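Local structure of hypothetical protein VC0802 (1ZVP) at residues G22-C27 with F71-L76. The protein is of unknown function, but its tandem ACT domains suggest a regulatory or small-ligand-binding role, and transport has been proposed. Residues are numbered along the deposited sequence; the frame is centred on the assembly and turned at random.
Sequences GDYVFC and FSLITL
Tyr24 and Phe71 form a single antiparallel bridge, a hydrogen-bonded pair, where the two sheets of this tandem ACT-domain protein meet. Strand 24-29 is an outer strand of one sheet, bonded to strand 50-56 through Val25 and Leu55, while strand 71-76 runs inside the other. Tyr24 N donates to Phe71 O over 2.8 Å, and Phe71 N returns a bond to Tyr24 O. With the short strand axes at 107°, the pairing goes no further. Two residues on, Phe26 turns its edge, at CD2 and CE2, toward one face of the Phe71 ring, centroids 5.4 Å apart and planes at 68°. The Phe71 ring, its CG anti to the carbonyl carbon (chi1 -70°), also brings CD2 to 3.7 Å from Tyr24 O, which lies near the ring plane. Leu73 CB rests 4.0 Å from Tyr24 CE2, and Leu73 in turn touches Phe114 of strand 111-116. Phe114 also meets Phe26 edge-to-face, and Tyr108 of the second subunit packs on Phe26. Beside the bridge, Asp23 pairs with Lys117 in a salt bridge through OD2, and its OD1 lies within hydrogen-bonding distance of a water that also hydrogen-bonds Ser72 OG. A second water extends the join past the last direct backbone bond, accepting from Leu73 N at 2.8 Å and lying 2.7 Å from Gly22 O.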
loop_
_atom_site.group_PDB
_atom_site.type_symbol
_atom_site.label_atom_id
_atom_site.label_comp_id
_atom_site.label_asym_id
_atom_site.label_seq_id
_atom_site.Cartn_x
_atom_site.Cartn_y
_atom_site.Cartn_z
ATOM N N GLY D 22 5.236 0.174 -18.095
ATOM C CA GLY D 22 3.914 -0.444 -18.078
ATOM C C GLY D 22 2.760 0.434 -17.626
ATOM O O GLY D 22 2.924 1.305 -16.756
ATOM N N ASP D 23 1.588 0.204 -18.222
ATOM C CA ASP D 23 0.344 0.823 -17.750
ATOM C C ASP D 23 -0.403 -0.208 -16.939
ATOM O O ASP D 23 -0.572 -1.339 -17.380
ATOM C CB ASP D 23 -0.551 1.294 -18.905
ATOM C CG ASP D 23 0.112 2.340 -19.799
ATOM O OD1 ASP D 23 1.128 2.976 -19.409
ATOM O OD2 ASP D 23 -0.413 2.527 -20.919
ATOM N N TYR D 24 -0.853 0.179 -15.753
ATOM C CA TYR D 24 -1.454 -0.770 -14.841
ATOM C C TYR D 24 -2.890 -0.401 -14.567
ATOM O O TYR D 24 -3.268 0.752 -14.725
ATOM C CB TYR D 24 -0.624 -0.893 -13.543
ATOM C CG TYR D 24 0.715 -1.566 -13.794
ATOM C CD1 TYR D 24 0.832 -2.958 -13.789
ATOM C CD2 TYR D 24 1.855 -0.807 -14.076
ATOM C CE1 TYR D 24 2.046 -3.571 -14.053
ATOM C CE2 TYR D 24 3.073 -1.410 -14.338
ATOM C CZ TYR D 24 3.161 -2.790 -14.324
ATOM O OH TYR D 24 4.377 -3.390 -14.576
ATOM N N VAL D 25 -3.684 -1.401 -14.197
ATOM C CA VAL D 25 -5.083 -1.212 -13.859
ATOM C C VAL D 25 -5.414 -2.020 -12.613
ATOM O O VAL D 25 -4.790 -3.047 -12.351
ATOM C CB VAL D 25 -6.029 -1.606 -15.030
ATOM C CG1 VAL D 25 -5.759 -0.750 -16.252
ATOM C CG2 VAL D 25 -5.913 -3.089 -15.377
ATOM N N PHE D 26 -6.381 -1.540 -11.839
ATOM C CA PHE D 26 -6.867 -2.263 -10.671
ATOM C C PHE D 26 -8.163 -2.968 -11.019
ATOM O O PHE D 26 -9.015 -2.405 -11.699
ATOM C CB PHE D 26 -7.094 -1.314 -9.488
ATOM C CG PHE D 26 -5.844 -0.991 -8.704
ATOM C CD1 PHE D 26 -5.717 -1.400 -7.382
ATOM C CD2 PHE D 26 -4.800 -0.262 -9.282
ATOM C CE1 PHE D 26 -4.573 -1.091 -6.649
ATOM C CE2 PHE D 26 -3.650 0.044 -8.560
ATOM C CZ PHE D 26 -3.537 -0.367 -7.243
ATOM N N CYS D 27 -8.300 -4.208 -10.560
ATOM C CA CYS D 27 -9.474 -5.019 -10.844
ATOM C C CYS D 27 -9.873 -5.753 -9.603
ATOM O O CYS D 27 -9.028 -6.090 -8.772
ATOM C CB CYS D 27 -9.182 -6.076 -11.909
ATOM S SG CYS D 27 -8.592 -5.450 -13.469
ATOM N N PHE D 71 -2.826 3.482 -14.697
ATOM C CA PHE D 71 -1.857 3.816 -13.658
ATOM C C PHE D 71 -0.397 3.624 -14.086
ATOM O O PHE D 71 -0.052 2.688 -14.812
ATOM C CB PHE D 71 -2.133 2.995 -12.406
ATOM C CG PHE D 71 -3.385 3.395 -11.683
ATOM C CD1 PHE D 71 -3.396 4.497 -10.838
ATOM C CD2 PHE D 71 -4.553 2.659 -11.834
ATOM C CE1 PHE D 71 -4.548 4.866 -10.162
ATOM C CE2 PHE D 71 -5.715 3.022 -11.158
ATOM C CZ PHE D 71 -5.709 4.126 -10.320
ATOM N N SER D 72 0.455 4.535 -13.630
ATOM C CA SER D 72 1.891 4.376 -13.757
ATOM C C SER D 72 2.455 3.893 -12.436
ATOM O O SER D 72 1.893 4.166 -11.383
ATOM C CB SER D 72 2.534 5.691 -14.145
ATOM O OG SER D 72 2.123 6.054 -15.442
ATOM N N LEU D 73 3.554 3.157 -12.502
ATOM C CA LEU D 73 4.162 2.597 -11.303
ATOM C C LEU D 73 5.504 3.256 -10.998
ATOM O O LEU D 73 6.398 3.312 -11.839
ATOM C CB LEU D 73 4.303 1.079 -11.414
ATOM C CG LEU D 73 5.215 0.395 -10.397
ATOM C CD1 LEU D 73 4.648 0.471 -8.990
ATOM C CD2 LEU D 73 5.438 -1.035 -10.809
ATOM N N ILE D 74 5.606 3.754 -9.771
ATOM C CA ILE D 74 6.787 4.421 -9.262
ATOM C C ILE D 74 7.282 3.647 -8.044
ATOM O O ILE D 74 6.525 3.361 -7.129
ATOM C CB ILE D 74 6.495 5.913 -8.933
ATOM C CG1 ILE D 74 6.221 6.684 -10.235
ATOM C CG2 ILE D 74 7.638 6.538 -8.152
ATOM C CD1 ILE D 74 5.508 8.009 -10.065
ATOM N N THR D 75 8.549 3.257 -8.071
ATOM C CA THR D 75 9.171 2.643 -6.911
ATOM C C THR D 75 10.048 3.670 -6.207
ATOM O O THR D 75 10.685 4.502 -6.847
ATOM C CB THR D 75 9.991 1.404 -7.302
ATOM O OG1 THR D 75 9.115 0.422 -7.861
ATOM C CG2 THR D 75 10.695 0.813 -6.096
ATOM N N LEU D 76 10.058 3.617 -4.882
ATOM C CA LEU D 76 10.929 4.462 -4.087
ATOM C C LEU D 76 12.177 3.673 -3.769
ATOM O O LEU D 76 12.095 2.634 -3.128
ATOM C CB LEU D 76 10.210 4.868 -2.807
ATOM C CG LEU D 76 9.273 6.069 -2.839
ATOM C CD1 LEU D 76 8.868 6.542 -4.241
ATOM C CD2 LEU D 76 8.066 5.736 -1.994
HETATM O O HOH W 1 4.610 2.544 -15.016
HETATM O O HOH W 2 2.702 4.118 -17.446
#